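PDB 3UHF: glutamate racemase from Campylobacter jejuni, which belongs to the aspartate/glutamate racemase family of two-domain alpha/beta enzymes and holds D-glutamic acid in a pocket between its two parallel sheets. Local coordinates for residues A[199-204]-A[223-228]. Sequence-based numbering, arbitrary orientation.
Sequences ALILAC and KLIHSG. With DGL (D-glutamic acid), chain C.
Ile225 CG1 packs between two neighbours of the adjacent strand, 4.3 Å from Ile201 CG1 and a similar distance from the methyl of Ala199. Its CG1 lies anti to the carbonyl carbon, and the second torsion turns CD1 back toward the start of its own strand. Helix 117-128 covers this face, with Thr124 touching both isoleucines. On the other face Leu200 CD2 meets Leu224 CG at 4.3 Å, and Leu202 CD1 approaches Leu224 CD2; Leu214 of helix 211-218 lies against Leu200 and Leu202. Strands 199-202 and 223-226 run parallel, their short axes 24° apart, joined through helix 211-218 in a beta-alpha-beta unit at one margin of a four-stranded parallel sheet. Backbone bonds run from Leu200 N to Lys223 O, from Ile225 N to Leu200 O at a nearly straight 173°, and from Leu202 N to Ile225 O. The strands then part, and water 1 bridges the gap, donating to Leu202 O (2.8 Å) and accepting from Ser227 N (2.9 Å). Ser227 OG also comes within 3.1 Å of Leu202 O, while making a weak hydrogen bond with Asn95, a residue of the D-glutamic acid pocket. Just before Ser227, His226 is the N-cap of helix 227-238: with CG anti to the backbone N (chi1 -176°), ND1 accepts from Asp229 N and, weakly, from Gly228 N. Past Leu202 and Ala203, each the centre of an inverse gamma turn, the chain brings Cys204 SG to 3.6 Å from CB of D-glutamic acid.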
ATOM      1  N   ALA A 199      -7.283  -8.379 -14.614  1.00 22.99           N
ATOM      2  CA  ALA A 199      -7.066  -7.745 -13.318  1.00 21.22           C
ATOM      3  C   ALA A 199      -5.946  -6.716 -13.395  1.00 20.16           C
ATOM      4  O   ALA A 199      -4.910  -6.959 -14.009  1.00 19.51           O
ATOM      5  CB  ALA A 199      -6.744  -8.776 -12.254  1.00 16.71           C
ATOM      6  N   LEU A 200      -6.160  -5.574 -12.751  1.00 14.75           N
ATOM      7  CA  LEU A 200      -5.120  -4.538 -12.666  1.00 15.35           C
ATOM      8  C   LEU A 200      -4.727  -4.401 -11.204  1.00 14.34           C
ATOM      9  O   LEU A 200      -5.547  -3.999 -10.369  1.00 17.67           O
ATOM     10  CB  LEU A 200      -5.679  -3.216 -13.177  1.00 16.71           C
ATOM     11  CG  LEU A 200      -4.777  -1.982 -13.054  1.00 20.47           C
ATOM     12  CD1 LEU A 200      -3.521  -2.166 -13.878  1.00 22.30           C
ATOM     13  CD2 LEU A 200      -5.543  -0.750 -13.508  1.00 23.65           C
ATOM     14  N   ILE A 201      -3.499  -4.779 -10.867  1.00 15.08           N
ATOM     15  CA  ILE A 201      -3.071  -4.636  -9.487  1.00 14.62           C
ATOM     16  C   ILE A 201      -2.578  -3.207  -9.260  1.00 16.53           C
ATOM     17  O   ILE A 201      -1.612  -2.757  -9.890  1.00 16.13           O
ATOM     18  CB  ILE A 201      -1.973  -5.636  -9.083  1.00 13.83           C
ATOM     19  CG1 ILE A 201      -2.424  -7.081  -9.383  1.00 21.49           C
ATOM     20  CG2 ILE A 201      -1.700  -5.491  -7.596  1.00 13.92           C
ATOM     21  CD1 ILE A 201      -1.424  -8.154  -8.935  1.00 19.44           C
ATOM     22  N   LEU A 202      -3.250  -2.492  -8.366  1.00 16.47           N
ATOM     23  CA  LEU A 202      -2.831  -1.134  -8.031  1.00 18.49           C
ATOM     24  C   LEU A 202      -1.691  -1.226  -7.022  1.00 15.33           C
ATOM     25  O   LEU A 202      -1.888  -1.014  -5.815  1.00 18.90           O
ATOM     26  CB  LEU A 202      -4.007  -0.359  -7.443  1.00 17.71           C
ATOM     27  CG  LEU A 202      -5.246  -0.277  -8.343  1.00 21.49           C
ATOM     28  CD1 LEU A 202      -6.366   0.452  -7.632  1.00 24.89           C
ATOM     29  CD2 LEU A 202      -4.921   0.428  -9.662  1.00 23.03           C
ATOM     30  N   ALA A 203      -0.508  -1.577  -7.517  1.00 15.65           N
ATOM     31  CA  ALA A 203       0.603  -1.941  -6.647  1.00 16.38           C
ATOM     32  C   ALA A 203       1.406  -0.723  -6.211  1.00 16.89           C
ATOM     33  O   ALA A 203       2.645  -0.732  -6.252  1.00 15.50           O
ATOM     34  CB  ALA A 203       1.513  -2.962  -7.357  1.00 13.87           C
ATOM     35  N   CYS A 204       0.696   0.311  -5.766  1.00 14.66           N
ATOM     36  CA  CYS A 204       1.327   1.544  -5.291  1.00 14.49           C
ATOM     37  C   CYS A 204       0.293   2.288  -4.453  1.00 18.41           C
ATOM     38  O   CYS A 204      -0.889   2.347  -4.825  1.00 16.33           O
ATOM     39  CB  CYS A 204       1.766   2.399  -6.474  1.00 15.91           C
ATOM     40  SG  CYS A 204       2.452   4.033  -6.028  1.00 17.45           S
ATOM     41  N   LYS A 223     -10.860  -5.939 -13.498  1.00 27.29           N
ATOM     42  CA  LYS A 223     -11.055  -5.815 -12.058  1.00 22.61           C
ATOM     43  C   LYS A 223      -9.858  -5.127 -11.415  1.00 24.66           C
ATOM     44  O   LYS A 223      -8.718  -5.517 -11.647  1.00 27.20           O
ATOM     45  CB  LYS A 223     -11.264  -7.197 -11.433  1.00 27.73           C
ATOM     46  CG  LYS A 223     -12.499  -7.916 -11.942  1.00 35.89           C
ATOM     47  CD  LYS A 223     -12.639  -9.284 -11.282  1.00 45.24           C
ATOM     48  CE  LYS A 223     -13.970  -9.939 -11.628  1.00 49.46           C
ATOM     49  NZ  LYS A 223     -14.242 -11.077 -10.712  1.00 58.77           N
ATOM     50  N   LEU A 224     -10.108  -4.097 -10.609  1.00 19.57           N
ATOM     51  CA  LEU A 224      -9.020  -3.396  -9.947  1.00 19.13           C
ATOM     52  C   LEU A 224      -8.752  -4.043  -8.590  1.00 19.65           C
ATOM     53  O   LEU A 224      -9.682  -4.299  -7.822  1.00 23.30           O
ATOM     54  CB  LEU A 224      -9.334  -1.901  -9.776  1.00 21.46           C
ATOM     55  CG  LEU A 224      -9.011  -0.968 -10.950  1.00 26.30           C
ATOM     56  CD1 LEU A 224      -9.764  -1.399 -12.187  1.00 32.55           C
ATOM     57  CD2 LEU A 224      -9.384   0.460 -10.586  1.00 31.87           C
ATOM     58  N   ILE A 225      -7.481  -4.325  -8.318  1.00 17.13           N
ATOM     59  CA  ILE A 225      -7.073  -4.901  -7.043  1.00 21.06           C
ATOM     60  C   ILE A 225      -6.467  -3.811  -6.164  1.00 22.35           C
ATOM     61  O   ILE A 225      -5.412  -3.272  -6.477  1.00 19.47           O
ATOM     62  CB  ILE A 225      -6.048  -6.056  -7.232  1.00 15.30           C
ATOM     63  CG1 ILE A 225      -6.548  -7.060  -8.278  1.00 21.74           C
ATOM     64  CG2 ILE A 225      -5.752  -6.718  -5.903  1.00 17.42           C
ATOM     65  CD1 ILE A 225      -7.875  -7.732  -7.935  1.00 24.96           C
ATOM     66  N   HIS A 226      -7.143  -3.495  -5.060  1.00 18.83           N
ATOM     67  CA  HIS A 226      -6.746  -2.393  -4.169  1.00 17.09           C
ATOM     68  C   HIS A 226      -5.878  -2.984  -3.037  1.00 19.82           C
ATOM     69  O   HIS A 226      -6.287  -3.945  -2.378  1.00 17.93           O
ATOM     70  CB  HIS A 226      -8.050  -1.773  -3.642  1.00 18.49           C
ATOM     71  CG  HIS A 226      -7.888  -0.556  -2.786  1.00 26.82           C
ATOM     72  ND1 HIS A 226      -7.318  -0.592  -1.532  1.00 24.27           N
ATOM     73  CD2 HIS A 226      -8.310   0.720  -2.972  1.00 26.20           C
ATOM     74  CE1 HIS A 226      -7.359   0.618  -1.000  1.00 26.50           C
ATOM     75  NE2 HIS A 226      -7.964   1.429  -1.849  1.00 24.02           N
ATOM     76  N   SER A 227      -4.670  -2.454  -2.848  1.00 16.16           N
ATOM     77  CA  SER A 227      -3.722  -3.015  -1.877  1.00 18.60           C
ATOM     78  C   SER A 227      -4.209  -2.899  -0.438  1.00 19.32           C
ATOM     79  O   SER A 227      -3.931  -3.775   0.392  1.00 17.71           O
ATOM     80  CB  SER A 227      -2.331  -2.363  -2.019  1.00 14.86           C
ATOM     81  OG  SER A 227      -1.714  -2.741  -3.241  1.00 17.58           O
ATOM     82  N   GLY A 228      -4.931  -1.822  -0.139  1.00 18.66           N
ATOM     83  CA  GLY A 228      -5.493  -1.628   1.189  1.00 20.66           C
ATOM     84  C   GLY A 228      -6.597  -2.622   1.509  1.00 24.23           C
ATOM     85  O   GLY A 228      -6.627  -3.217   2.590  1.00 21.24           O
TER
HETATM   86  N   DGL C 260       4.498   4.604  -1.265  1.00 20.48           N
HETATM   87  CA  DGL C 260       5.096   4.272  -2.562  1.00 18.17           C
HETATM   88  C   DGL C 260       4.570   2.934  -3.055  1.00 17.30           C
HETATM   89  O   DGL C 260       3.514   2.461  -2.613  1.00 18.20           O
HETATM   90  CB  DGL C 260       4.781   5.347  -3.601  1.00 14.84           C
HETATM   91  CG  DGL C 260       5.489   6.674  -3.331  1.00 20.22           C
HETATM   92  CD  DGL C 260       6.992   6.491  -3.323  1.00 25.53           C
HETATM   93  OE1 DGL C 260       7.588   6.488  -2.222  1.00 20.42           O
HETATM   94  OE2 DGL C 260       7.569   6.308  -4.417  1.00 18.98           O
HETATM   95  OXT DGL C 260       5.176   2.326  -3.929  1.00 19.23           O
HETATM   96  O   HOH W   1      -3.678   0.036  -3.913  1.00 18.97           O